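Aminopeptidase (Aneurinibacillus sp. AM-1, PDB 5IB9) probably acts as a zinc-dependent aminopeptidase of the M28 family, removing residues from the amino ends of peptides, and carries a protease-associated domain. Local coordinates at residues A[10-15]-A[256-261]; A[46-51]-A[250-255]; A[223-228]-A[394-399]. One frame throughout, in Å; residues are numbered along the deposited sequence.

Contact 1: A[10-15]-A[256-261]; sequences TKRTDA and SKLKTD. With ZN (zinc ion), chain E.
The loop between helices 6-10 and 15-25, which carries a zinc site, packs against the turn that leads out of helix 238-256 through a single side chain, Arg12. Its extended chain leaves the backbone with CG anti to the carbonyl carbon (chi1 -64°) and crosses the stem of Lys257, where Arg12 NE comes to 3.7 Å from Lys257 CB. Farther out, Arg12 NH1 lies 3.6 Å from Leu258 CD2, so the guanidinium borders the aliphatic parts of both residues. Arg12 NH1 is hydrogen-bonded to Gln8 OE1. The Lys257 chain bends at chi2 and carries its ammonium away from the arginine, with Lys257 NZ 7.0 Å from Arg12 NE, which probably eases the repulsion of like charges. Next along the loop, Thr13 chelates a zinc ion with two oxygens, its carbonyl O at 2.1 Å and its OG1 at 2.2 Å. Three waters and Asp386 of helix 382-400 complete the shell, and Thr13 OG1 is also hydrogen-bonded to Asp390. Thr10 O, three residues earlier, accepts hydrogen bonds from two of the zinc-bound waters and so steadies them from the second shell. Asp14 then takes the N-cap position of helix 15-25, its OD1 bonded to Asn17 N. The result is a metal-binding loop running into a side-chain N-cap, at the partly exposed periphery where the N-terminal loop meets helices 238-256 and 382-400.

Contact 2: A[46-51]-A[250-255]; sequences QQFKSY and ELARVM
Tyr51 CG lies anti to the carbonyl carbon (chi1 -49°), which turns the ring onto helix 238-256, while Arg253 CG, anti to the backbone N (chi1 -173°), runs its aliphatic stem across that ring. This is helix-helix packing in the M28 peptidase fold: Tyr51, just after helix 35-50, makes a CH-pi contact with helix 238-256. Arg253 CB sits 3.6 Å from the centroid of the Tyr51 ring, almost on its normal, and Arg253 CG follows at 3.7 Å from Tyr51 CD2. The opposite face is covered by Gln47 O, so the ring is held between a backbone carbonyl and the arginine stem. The guanidinium does not stack: its plane stands 84° from the ring. A bend at chi3 swings it back along its own helix, where Arg253 NE and NH2 grip the two oxygens of Glu250 side-on in a salt bridge. That carboxylate also accepts bonds from Asp14 N and Asn17 ND2, and so ties loop 10-15 and the start of helix 15-25 into the same cluster. A water 2.9 Å from Tyr51 OH donates a hydrogen bond to Glu250 OE1 at 2.8 Å. With an alanine here instead of Tyr51, the stem of Arg253 would probably lose its aromatic cover and the water its phenolic partner. Deeper in, Phe266 touches both Phe48 and Ala252, and Phe48 presents its edge, with CE1 3.7 Å from Ala252 CB.

Contact 3: A[223-228]-A[394-399]; sequences IIIGSH and SAVYQA. With ZN (zinc ion), chain C.
Apolar side-chain packing carries the direct contact between Ile223 and Ile225 of the strand and Val396 and Ala399 of the helix. Ile225 and Val396 reach toward each other tip to tip, with Ile225 CG1 4.0 Å from Val396 CG2. Val396 CG2 lies anti to the carbonyl carbon and is the branch that meets both isoleucines, standing a looser 4.3 Å from Ile223 CG2. The extended arm of Ile223 (chi2 175°) reaches past Val396 O, so that its CD1 rests 3.7 Å from Ala399 CB, one helical turn nearer the C terminus. Two alternate strand residues thus meet positions three apart on the helix. All four residues are buried.

Metal coordination belongs to the far end of the same strand. His228 NE2 binds a zinc ion at 2.0 Å, and Asp240 and Asp301 are further ligands of this metal. Across the ring, His228 ND1 forms a weak hydrogen bond with Asp230 O. His228 also touches the bound inhibitor, which places the C-terminal end of the strand in the active site, well away from the helix.

The axes of the two short segments run nearly antiparallel, at 165°, and are 10.4 Å apart. Strand 222-228 lies between the parallel strands 263-269 and 294-300, and helix 382-400 packs over it beside helix 238-256, whose Met255 touches Val396.

How the contacts relate
From the N terminus, the zinc-binding loop 10-15 comes first and closes the longest loop, to 256-261. Contact 2 starts later, at 46-51, and ends at 250-255, so it nests within contact 1. Contact 3 begins inside both loops, at 223-228, and ends beyond them at 394-399, so it crosses the other two. The second segments of contacts 1 and 2 adjoin at the end of helix 238-256, where Ser256 CB packs on Tyr51 O. Met255 CE meets Val396 CG1, joining contact 2 to contact 3, and Leu258 packs on Tyr397, joining contact 1 to contact 3. Together they tie the N-terminal loop, helix 35-50, helix 238-256 and helix 382-400 to the strand bearing His228.

Contact 1: A[10-15]-A[256-261]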
ATOM      1  N   THR A  10      38.619  -3.089  -2.202  1.00 15.86           N
ATOM      2  CA  THR A  10      39.140  -2.668  -3.504  1.00 15.93           C
ATOM      3  C   THR A  10      39.945  -3.756  -4.232  1.00 15.42           C
ATOM      4  O   THR A  10      40.061  -3.670  -5.450  1.00 17.48           O
ATOM      5  CB  THR A  10      39.993  -1.363  -3.390  1.00 16.86           C
ATOM      6  OG1 THR A  10      41.097  -1.625  -2.530  1.00 17.03           O
ATOM      7  CG2 THR A  10      39.149  -0.249  -2.671  1.00 15.93           C
ATOM      8  N   LYS A  11      40.461  -4.716  -3.457  1.00 16.50           N
ATOM      9  CA  LYS A  11      41.145  -5.805  -4.162  1.00 17.21           C
ATOM     10  C   LYS A  11      40.196  -6.833  -4.789  1.00 18.48           C
ATOM     11  O   LYS A  11      40.613  -7.712  -5.565  1.00 17.39           O
ATOM     12  CB  LYS A  11      42.022  -6.554  -3.230  1.00 16.11           C
ATOM     13  CG  LYS A  11      41.334  -7.455  -2.198  1.00 19.16           C
ATOM     14  CD  LYS A  11      42.445  -8.173  -1.365  1.00 30.80           C
ATOM     15  CE  LYS A  11      41.924  -8.937  -0.221  1.00 35.66           C
ATOM     16  NZ  LYS A  11      43.081  -9.627   0.474  1.00 38.92           N
ATOM     17  N   ARG A  12      38.921  -6.764  -4.455  1.00 15.68           N
ATOM     18  CA  ARG A  12      37.922  -7.739  -4.855  1.00 17.04           C
ATOM     19  C   ARG A  12      36.874  -7.213  -5.819  1.00 16.40           C
ATOM     20  O   ARG A  12      36.127  -8.011  -6.378  1.00 17.61           O
ATOM     21  CB  ARG A  12      37.160  -8.213  -3.598  1.00 16.79           C
ATOM     22  CG  ARG A  12      38.008  -8.922  -2.620  1.00 20.70           C
ATOM     23  CD  ARG A  12      37.114  -9.711  -1.671  1.00 21.67           C
ATOM     24  NE  ARG A  12      37.949 -10.743  -1.047  1.00 20.23           N
ATOM     25  CZ  ARG A  12      38.722 -10.489  -0.013  1.00 18.82           C
ATOM     26  NH1 ARG A  12      38.796  -9.307   0.537  1.00 21.35           N
ATOM     27  NH2 ARG A  12      39.497 -11.481   0.536  1.00 26.63           N
ATOM     28  N   THR A  13      36.711  -5.892  -6.044  1.00 13.04           N
ATOM     29  CA  THR A  13      35.642  -5.464  -6.937  1.00 14.18           C
ATOM     30  C   THR A  13      35.916  -5.712  -8.424  1.00 14.90           C
ATOM     31  O   THR A  13      36.837  -5.155  -9.063  1.00 14.84           O
ATOM     32  CB  THR A  13      35.500  -3.927  -6.740  1.00 11.66           C
ATOM     33  OG1 THR A  13      36.847  -3.333  -6.767  1.00 12.87           O
ATOM     34  CG2 THR A  13      34.811  -3.538  -5.367  1.00 12.02           C
ATOM     35  N   ASP A  14      35.160  -6.647  -8.982  1.00 14.74           N
ATOM     36  CA  ASP A  14      35.479  -7.174 -10.289  1.00 14.83           C
ATOM     37  C   ASP A  14      34.636  -6.471 -11.281  1.00 15.78           C
ATOM     38  O   ASP A  14      33.373  -6.666 -11.326  1.00 14.51           O
ATOM     39  CB  ASP A  14      35.265  -8.668 -10.227  1.00 14.70           C
ATOM     40  CG  ASP A  14      35.633  -9.398 -11.529  1.00 16.77           C
ATOM     41  OD1 ASP A  14      35.423  -8.871 -12.620  1.00 22.87           O
ATOM     42  OD2 ASP A  14      36.104 -10.547 -11.272  1.00 22.59           O
ATOM     43  N   ALA A  15      35.265  -5.660 -12.107  1.00 14.87           N
ATOM     44  CA  ALA A  15      34.526  -4.889 -13.052  1.00 14.31           C
ATOM     45  C   ALA A  15      34.023  -5.729 -14.250  1.00 13.13           C
ATOM     46  O   ALA A  15      33.075  -5.287 -14.926  1.00 16.51           O
ATOM     47  CB  ALA A  15      35.376  -3.687 -13.552  1.00 17.59           C
ATOM     48  N   SER A 256      30.451 -11.223   0.717  1.00 13.04           N
ATOM     49  CA  SER A 256      30.295 -12.661   1.103  1.00 14.76           C
ATOM     50  C   SER A 256      31.658 -13.236   1.509  1.00 15.89           C
ATOM     51  O   SER A 256      31.713 -14.301   2.187  1.00 19.87           O
ATOM     52  CB  SER A 256      29.679 -13.511   0.012  1.00 13.59           C
ATOM     53  OG  SER A 256      30.561 -13.788  -1.051  1.00 16.30           O
ATOM     54  N   LYS A 257      32.739 -12.603   1.094  1.00 15.62           N
ATOM     55  CA  LYS A 257      34.106 -13.024   1.464  1.00 14.92           C
ATOM     56  C   LYS A 257      34.615 -12.524   2.786  1.00 17.20           C
ATOM     57  O   LYS A 257      35.770 -12.801   3.138  1.00 18.17           O
ATOM     58  CB  LYS A 257      35.074 -12.553   0.351  1.00 16.83           C
ATOM     59  CG  LYS A 257      34.693 -12.787  -1.112  1.00 18.37           C
ATOM     60  CD  LYS A 257      34.345 -14.241  -1.424  1.00 21.23           C
ATOM     61  CE  LYS A 257      34.083 -14.441  -2.884  1.00 26.15           C
ATOM     62  NZ  LYS A 257      33.715 -15.873  -3.197  1.00 29.32           N
ATOM     63  N   LEU A 258      33.852 -11.706   3.500  1.00 14.54           N
ATOM     64  CA  LEU A 258      34.283 -10.968   4.671  1.00 15.59           C
ATOM     65  C   LEU A 258      33.394 -11.133   5.923  1.00 17.58           C
ATOM     66  O   LEU A 258      32.201 -11.348   5.824  1.00 17.68           O
ATOM     67  CB  LEU A 258      34.375  -9.425   4.355  1.00 17.50           C
ATOM     68  CG  LEU A 258      35.224  -9.155   3.129  1.00 14.70           C
ATOM     69  CD1 LEU A 258      35.014  -7.767   2.530  1.00 18.38           C
ATOM     70  CD2 LEU A 258      36.719  -9.337   3.416  1.00 19.99           C
ATOM     71  N   LYS A 259      33.997 -11.118   7.101  1.00 17.14           N
ATOM     72  CA  LYS A 259      33.262 -11.099   8.332  1.00 16.87           C
ATOM     73  C   LYS A 259      32.664  -9.731   8.499  1.00 16.11           C
ATOM     74  O   LYS A 259      33.263  -8.682   8.117  1.00 17.14           O
ATOM     75  CB  LYS A 259      34.219 -11.370   9.473  1.00 17.72           C
ATOM     76  CG  LYS A 259      34.921 -12.702   9.364  1.00 20.33           C
ATOM     77  CD  LYS A 259      33.997 -13.927   9.323  1.00 23.15           C
ATOM     78  CE  LYS A 259      33.541 -14.437  10.685  1.00 30.72           C
ATOM     79  NZ  LYS A 259      32.448 -15.501  10.499  1.00 31.23           N
ATOM     80  N   THR A 260      31.424  -9.706   9.021  1.00 14.31           N
ATOM     81  CA  THR A 260      30.712  -8.459   9.246  1.00 15.02           C
ATOM     82  C   THR A 260      30.014  -8.449  10.577  1.00 14.02           C
ATOM     83  O   THR A 260      29.526  -9.504  11.052  1.00 16.56           O
ATOM     84  CB  THR A 260      29.648  -8.206   8.115  1.00 16.00           C
ATOM     85  OG1 THR A 260      28.779  -9.365   8.041  1.00 19.81           O
ATOM     86  CG2 THR A 260      30.367  -7.916   6.738  1.00 16.25           C
ATOM     87  N   ASP A 261      29.864  -7.270  11.179  1.00 12.42           N
ATOM     88  CA  ASP A 261      29.168  -7.142  12.434  1.00 13.61           C
ATOM     89  C   ASP A 261      27.832  -6.456  12.315  1.00 15.00           C
ATOM     90  O   ASP A 261      27.198  -6.121  13.292  1.00 15.04           O
ATOM     91  CB  ASP A 261      30.063  -6.455  13.538  1.00 13.14           C
ATOM     92  CG  ASP A 261      30.365  -4.976  13.261  1.00 15.88           C
ATOM     93  OD1 ASP A 261      29.837  -4.386  12.238  1.00 13.51           O
ATOM     94  OD2 ASP A 261      31.154  -4.380  14.044  1.00 16.45           O
TER
HETATM   95 ZN    ZN E1004      38.105  -3.544  -8.514  1.00 15.18          ZN
HETATM   96  O   HOH W   1      39.428  -2.141  -7.651  1.00 15.24           O
HETATM   97  O   HOH W   2      39.421  -5.131  -7.658  1.00 16.34           O
HETATM   98  O   HOH W   3      39.213  -3.782 -10.241  1.00 16.06           O

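Contact 2: A[46-51]-A[250-255]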
ATOM      1  N   GLN A  46      19.222 -15.471  -8.904  1.00 11.82           N
ATOM      2  CA  GLN A  46      20.256 -16.495  -9.148  1.00 15.29           C
ATOM      3  C   GLN A  46      21.622 -16.024  -8.802  1.00 15.11           C
ATOM      4  O   GLN A  46      22.405 -16.775  -8.215  1.00 15.11           O
ATOM      5  CB  GLN A  46      20.194 -16.992 -10.589  1.00 15.70           C
ATOM      6  CG  GLN A  46      21.315 -18.030 -10.906  1.00 21.70           C
ATOM      7  CD  GLN A  46      21.260 -19.242 -10.003  1.00 30.90           C
ATOM      8  OE1 GLN A  46      20.172 -19.678  -9.519  1.00 26.99           O
ATOM      9  NE2 GLN A  46      22.423 -19.846  -9.815  1.00 35.00           N
ATOM     10  N   GLN A  47      21.923 -14.770  -9.150  1.00 11.98           N
ATOM     11  CA  GLN A  47      23.279 -14.307  -8.838  1.00 12.80           C
ATOM     12  C   GLN A  47      23.496 -14.219  -7.347  1.00 12.12           C
ATOM     13  O   GLN A  47      24.516 -14.693  -6.795  1.00 13.19           O
ATOM     14  CB  GLN A  47      23.625 -12.952  -9.446  1.00 11.49           C
ATOM     15  CG  GLN A  47      23.478 -12.915 -10.960  1.00 12.64           C
ATOM     16  CD  GLN A  47      23.839 -14.185 -11.738  1.00 15.05           C
ATOM     17  OE1 GLN A  47      22.916 -14.793 -12.385  1.00 21.16           O
ATOM     18  NE2 GLN A  47      25.094 -14.606 -11.670  1.00 14.62           N
ATOM     19  N   PHE A  48      22.505 -13.678  -6.614  1.00 12.52           N
ATOM     20  CA  PHE A  48      22.713 -13.621  -5.209  1.00 11.76           C
ATOM     21  C   PHE A  48      22.854 -15.018  -4.607  1.00 14.45           C
ATOM     22  O   PHE A  48      23.648 -15.220  -3.714  1.00 13.86           O
ATOM     23  CB  PHE A  48      21.507 -12.969  -4.496  1.00 11.18           C
ATOM     24  CG  PHE A  48      21.429 -11.426  -4.582  1.00  9.25           C
ATOM     25  CD1 PHE A  48      22.445 -10.589  -4.179  1.00  8.82           C
ATOM     26  CD2 PHE A  48      20.234 -10.846  -5.082  1.00  8.68           C
ATOM     27  CE1 PHE A  48      22.309  -9.186  -4.157  1.00  9.37           C
ATOM     28  CE2 PHE A  48      20.095  -9.442  -5.014  1.00 12.12           C
ATOM     29  CZ  PHE A  48      21.129  -8.649  -4.583  1.00  9.38           C
ATOM     30  N   LYS A  49      22.034 -15.946  -5.096  1.00 14.52           N
ATOM     31  CA  LYS A  49      22.120 -17.309  -4.539  1.00 14.26           C
ATOM     32  C   LYS A  49      23.497 -17.843  -4.844  1.00 16.39           C
ATOM     33  O   LYS A  49      24.046 -18.616  -3.974  1.00 19.70           O
ATOM     34  CB  LYS A  49      21.057 -18.211  -5.141  1.00 18.54           C
ATOM     35  CG  LYS A  49      19.724 -18.065  -4.542  1.00 18.58           C
ATOM     36  CD  LYS A  49      18.806 -19.076  -5.368  1.00 22.25           C
ATOM     37  CE  LYS A  49      17.357 -18.998  -5.083  1.00 29.03           C
ATOM     38  NZ  LYS A  49      16.674 -19.960  -6.144  1.00 26.32           N
ATOM     39  N   SER A  50      24.056 -17.550  -6.001  1.00 17.39           N
ATOM     40  CA  SER A  50      25.391 -18.093  -6.361  1.00 17.00           C
ATOM     41  C   SER A  50      26.512 -17.626  -5.444  1.00 18.59           C
ATOM     42  O   SER A  50      27.600 -18.250  -5.387  1.00 20.52           O
ATOM     43  CB  SER A  50      25.743 -17.835  -7.765  1.00 17.06           C
ATOM     44  OG  SER A  50      26.223 -16.488  -7.965  1.00 19.21           O
ATOM     45  N   TYR A  51      26.314 -16.473  -4.749  1.00 15.92           N
ATOM     46  CA  TYR A  51      27.328 -15.947  -3.818  1.00 16.15           C
ATOM     47  C   TYR A  51      27.091 -16.506  -2.421  1.00 17.32           C
ATOM     48  O   TYR A  51      27.744 -16.106  -1.414  1.00 21.18           O
ATOM     49  CB  TYR A  51      27.227 -14.388  -3.692  1.00 16.84           C
ATOM     50  CG  TYR A  51      27.155 -13.671  -5.004  1.00 15.20           C
ATOM     51  CD1 TYR A  51      26.459 -12.437  -5.118  1.00 12.25           C
ATOM     52  CD2 TYR A  51      27.819 -14.091  -6.108  1.00 14.59           C
ATOM     53  CE1 TYR A  51      26.430 -11.794  -6.359  1.00 12.65           C
ATOM     54  CE2 TYR A  51      27.730 -13.477  -7.332  1.00 14.28           C
ATOM     55  CZ  TYR A  51      27.098 -12.229  -7.420  1.00 13.59           C
ATOM     56  OH  TYR A  51      26.983 -11.537  -8.624  1.00 16.05           O
ATOM     57  N   GLU A 250      27.653  -7.031  -7.193  1.00 10.39           N
ATOM     58  CA  GLU A 250      29.083  -7.203  -7.007  1.00 11.83           C
ATOM     59  C   GLU A 250      29.457  -6.958  -5.535  1.00 12.25           C
ATOM     60  O   GLU A 250      30.321  -7.637  -4.944  1.00 11.94           O
ATOM     61  CB  GLU A 250      29.861  -6.402  -8.016  1.00 10.96           C
ATOM     62  CG  GLU A 250      31.421  -6.590  -7.847  1.00 13.04           C
ATOM     63  CD  GLU A 250      31.994  -8.003  -8.007  1.00 15.77           C
ATOM     64  OE1 GLU A 250      31.327  -8.985  -8.407  1.00 15.58           O
ATOM     65  OE2 GLU A 250      33.199  -8.097  -7.641  1.00 14.49           O
ATOM     66  N   LEU A 251      28.881  -5.928  -4.899  1.00 11.13           N
ATOM     67  CA  LEU A 251      29.209  -5.687  -3.529  1.00  9.75           C
ATOM     68  C   LEU A 251      28.657  -6.832  -2.670  1.00  8.89           C
ATOM     69  O   LEU A 251      29.286  -7.208  -1.632  1.00 11.50           O
ATOM     70  CB  LEU A 251      28.670  -4.319  -2.974  1.00  9.83           C
ATOM     71  CG  LEU A 251      29.446  -3.176  -3.680  1.00  8.61           C
ATOM     72  CD1 LEU A 251      28.819  -1.896  -3.201  1.00 10.73           C
ATOM     73  CD2 LEU A 251      30.938  -3.182  -3.372  1.00 11.93           C
ATOM     74  N   ALA A 252      27.482  -7.408  -3.042  1.00  9.45           N
ATOM     75  CA  ALA A 252      27.056  -8.585  -2.232  1.00  9.77           C
ATOM     76  C   ALA A 252      28.094  -9.733  -2.395  1.00 12.07           C
ATOM     77  O   ALA A 252      28.341 -10.365  -1.419  1.00 12.45           O
ATOM     78  CB  ALA A 252      25.722  -9.083  -2.752  1.00 10.45           C
ATOM     79  N   ARG A 253      28.675  -9.953  -3.574  1.00 12.18           N
ATOM     80  CA  ARG A 253      29.666 -11.014  -3.730  1.00 13.53           C
ATOM     81  C   ARG A 253      30.865 -10.661  -2.920  1.00 12.45           C
ATOM     82  O   ARG A 253      31.411 -11.497  -2.155  1.00 13.23           O
ATOM     83  CB  ARG A 253      30.013 -11.073  -5.167  1.00 11.05           C
ATOM     84  CG  ARG A 253      30.958 -12.307  -5.460  1.00 12.56           C
ATOM     85  CD  ARG A 253      31.472 -12.308  -6.905  1.00 14.25           C
ATOM     86  NE  ARG A 253      32.501 -11.285  -6.992  1.00 15.13           N
ATOM     87  CZ  ARG A 253      33.727 -11.369  -6.502  1.00 16.07           C
ATOM     88  NH1 ARG A 253      34.126 -12.542  -5.976  1.00 18.42           N
ATOM     89  NH2 ARG A 253      34.543 -10.276  -6.560  1.00 17.35           N
ATOM     90  N   VAL A 254      31.309  -9.412  -3.004  1.00 11.76           N
ATOM     91  CA  VAL A 254      32.502  -9.008  -2.186  1.00 11.26           C
ATOM     92  C   VAL A 254      32.274  -9.236  -0.710  1.00 14.27           C
ATOM     93  O   VAL A 254      33.158  -9.797  -0.021  1.00 14.33           O
ATOM     94  CB  VAL A 254      32.858  -7.513  -2.465  1.00 11.17           C
ATOM     95  CG1 VAL A 254      33.895  -6.990  -1.410  1.00 14.15           C
ATOM     96  CG2 VAL A 254      33.463  -7.432  -3.864  1.00 13.63           C
ATOM     97  N   MET A 255      31.115  -8.805  -0.164  1.00 12.40           N
ATOM     98  CA  MET A 255      30.910  -8.872   1.257  1.00 12.25           C
ATOM     99  C   MET A 255      30.744 -10.341   1.649  1.00 12.88           C
ATOM    100  O   MET A 255      31.015 -10.677   2.839  1.00 15.17           O
ATOM    101  CB  MET A 255      29.660  -8.101   1.697  1.00 12.17           C
ATOM    102  CG  MET A 255      29.866  -6.642   1.374  1.00 12.74           C
ATOM    103  SD  MET A 255      31.134  -5.939   2.492  1.00 19.02           S
ATOM    104  CE  MET A 255      30.883  -4.216   1.988  1.00 25.42           C
TER
HETATM  105  O   HOH W   4      28.845  -9.563  -9.525  1.00 13.32           O

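Contact 3: A[223-228]-A[394-399]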
ATOM      1  N   ILE A 223      22.364  -2.100   7.362  1.00  9.86           N
ATOM      2  CA  ILE A 223      22.600  -1.197   6.220  1.00  9.21           C
ATOM      3  C   ILE A 223      21.899  -1.854   5.014  1.00 10.11           C
ATOM      4  O   ILE A 223      21.994  -3.027   4.791  1.00 10.25           O
ATOM      5  CB  ILE A 223      24.091  -1.057   5.907  1.00  9.04           C
ATOM      6  CG1 ILE A 223      24.632  -0.230   7.020  1.00 11.34           C
ATOM      7  CG2 ILE A 223      24.176  -0.236   4.636  1.00 10.14           C
ATOM      8  CD1 ILE A 223      26.188  -0.062   6.984  1.00 14.36           C
ATOM      9  N   ILE A 224      21.172  -1.004   4.252  1.00  9.96           N
ATOM     10  CA  ILE A 224      20.510  -1.374   2.932  1.00  9.40           C
ATOM     11  C   ILE A 224      21.312  -0.796   1.808  1.00  9.34           C
ATOM     12  O   ILE A 224      21.758   0.388   1.872  1.00 10.96           O
ATOM     13  CB  ILE A 224      19.094  -0.873   2.914  1.00  9.11           C
ATOM     14  CG1 ILE A 224      18.278  -1.509   4.081  1.00  9.94           C
ATOM     15  CG2 ILE A 224      18.455  -1.225   1.634  1.00 10.56           C
ATOM     16  CD1 ILE A 224      16.848  -0.939   4.214  1.00 12.56           C
ATOM     17  N   ILE A 225      21.629  -1.683   0.841  1.00  9.28           N
ATOM     18  CA  ILE A 225      22.269  -1.200  -0.465  1.00  7.61           C
ATOM     19  C   ILE A 225      21.247  -1.546  -1.493  1.00  8.44           C
ATOM     20  O   ILE A 225      20.924  -2.748  -1.666  1.00  9.06           O
ATOM     21  CB  ILE A 225      23.591  -1.935  -0.679  1.00 11.00           C
ATOM     22  CG1 ILE A 225      24.604  -1.774   0.507  1.00 12.60           C
ATOM     23  CG2 ILE A 225      24.258  -1.454  -1.971  1.00 11.57           C
ATOM     24  CD1 ILE A 225      24.437  -2.887   1.598  1.00 14.52           C
ATOM     25  N   GLY A 226      20.801  -0.537  -2.209  1.00  9.12           N
ATOM     26  CA  GLY A 226      19.684  -0.733  -3.179  1.00  9.31           C
ATOM     27  C   GLY A 226      20.040  -0.222  -4.604  1.00  9.82           C
ATOM     28  O   GLY A 226      20.943   0.596  -4.803  1.00  8.91           O
ATOM     29  N   SER A 227      19.201  -0.677  -5.522  1.00  9.12           N
ATOM     30  CA  SER A 227      19.183  -0.242  -6.946  1.00  6.85           C
ATOM     31  C   SER A 227      17.842  -0.657  -7.438  1.00  9.47           C
ATOM     32  O   SER A 227      17.073  -1.324  -6.737  1.00  9.06           O
ATOM     33  CB  SER A 227      20.342  -0.889  -7.767  1.00  7.78           C
ATOM     34  OG  SER A 227      20.278  -2.324  -7.537  1.00  9.52           O
ATOM     35  N   HIS A 228      17.489  -0.273  -8.664  1.00  8.77           N
ATOM     36  CA  HIS A 228      16.222  -0.741  -9.282  1.00  8.71           C
ATOM     37  C   HIS A 228      16.477  -1.499 -10.576  1.00 11.03           C
ATOM     38  O   HIS A 228      17.422  -1.172 -11.324  1.00  8.54           O
ATOM     39  CB  HIS A 228      15.195   0.439  -9.525  1.00  8.63           C
ATOM     40  CG  HIS A 228      15.614   1.475 -10.563  1.00  8.98           C
ATOM     41  ND1 HIS A 228      15.182   1.390 -11.896  1.00 11.28           N
ATOM     42  CD2 HIS A 228      16.227   2.650 -10.402  1.00 11.11           C
ATOM     43  CE1 HIS A 228      15.645   2.502 -12.521  1.00 10.35           C
ATOM     44  NE2 HIS A 228      16.290   3.250 -11.648  1.00 11.09           N
ATOM     45  N   SER A 394      33.551   0.444   0.308  1.00 10.25           N
ATOM     46  CA  SER A 394      34.377   0.886   1.478  1.00 10.62           C
ATOM     47  C   SER A 394      33.609   1.684   2.496  1.00 11.64           C
ATOM     48  O   SER A 394      33.890   1.530   3.692  1.00 13.38           O
ATOM     49  CB  SER A 394      35.570   1.720   1.003  1.00 12.71           C
ATOM     50  OG  SER A 394      36.364   0.818   0.164  1.00 13.60           O
ATOM     51  N   ALA A 395      32.610   2.479   2.021  1.00 10.70           N
ATOM     52  CA  ALA A 395      31.739   3.232   2.947  1.00 10.52           C
ATOM     53  C   ALA A 395      30.919   2.249   3.778  1.00 10.97           C
ATOM     54  O   ALA A 395      30.866   2.405   5.016  1.00 10.40           O
ATOM     55  CB  ALA A 395      30.784   4.195   2.211  1.00 11.91           C
ATOM     56  N   VAL A 396      30.349   1.242   3.110  1.00  9.28           N
ATOM     57  CA  VAL A 396      29.562   0.268   3.837  1.00  8.99           C
ATOM     58  C   VAL A 396      30.483  -0.534   4.813  1.00 10.18           C
ATOM     59  O   VAL A 396      30.138  -0.740   5.970  1.00 11.59           O
ATOM     60  CB  VAL A 396      28.861  -0.665   2.900  1.00 11.64           C
ATOM     61  CG1 VAL A 396      28.274  -1.947   3.635  1.00 11.23           C
ATOM     62  CG2 VAL A 396      27.715   0.099   2.130  1.00 10.56           C
ATOM     63  N   TYR A 397      31.654  -0.923   4.299  1.00 10.62           N
ATOM     64  CA  TYR A 397      32.499  -1.765   5.170  1.00 13.24           C
ATOM     65  C   TYR A 397      33.098  -0.984   6.286  1.00 12.90           C
ATOM     66  O   TYR A 397      33.476  -1.559   7.330  1.00 13.19           O
ATOM     67  CB  TYR A 397      33.616  -2.295   4.281  1.00 13.61           C
ATOM     68  CG  TYR A 397      34.488  -3.335   4.933  1.00 16.35           C
ATOM     69  CD1 TYR A 397      33.928  -4.538   5.350  1.00 15.21           C
ATOM     70  CD2 TYR A 397      35.823  -3.130   5.039  1.00 15.99           C
ATOM     71  CE1 TYR A 397      34.755  -5.598   5.891  1.00 16.49           C
ATOM     72  CE2 TYR A 397      36.644  -4.158   5.608  1.00 16.45           C
ATOM     73  CZ  TYR A 397      36.106  -5.331   6.034  1.00 17.36           C
ATOM     74  OH  TYR A 397      36.985  -6.332   6.610  1.00 17.80           O
ATOM     75  N   GLN A 398      33.228   0.351   6.154  1.00 11.22           N
ATOM     76  CA  GLN A 398      33.705   1.124   7.294  1.00 12.76           C
ATOM     77  C   GLN A 398      32.792   0.841   8.529  1.00 12.86           C
ATOM     78  O   GLN A 398      33.251   0.785   9.665  1.00 14.80           O
ATOM     79  CB  GLN A 398      33.668   2.612   7.011  1.00 11.23           C
ATOM     80  CG  GLN A 398      34.183   3.545   8.187  1.00 12.55           C
ATOM     81  CD  GLN A 398      34.642   4.889   7.715  1.00 12.20           C
ATOM     82  OE1 GLN A 398      34.933   5.090   6.508  1.00 14.51           O
ATOM     83  NE2 GLN A 398      34.683   5.860   8.633  1.00 19.52           N
ATOM     84  N   ALA A 399      31.479   0.679   8.290  1.00 13.21           N
ATOM     85  CA  ALA A 399      30.560   0.296   9.404  1.00 12.80           C
ATOM     86  C   ALA A 399      30.496  -1.223   9.508  1.00 11.81           C
ATOM     87  O   ALA A 399      30.555  -1.759  10.687  1.00 13.60           O
ATOM     88  CB  ALA A 399      29.109   0.889   9.110  1.00 11.47           C
TER
HETATM   89 ZN    ZN C1002      17.105   5.019 -12.212  1.00 13.08          ZN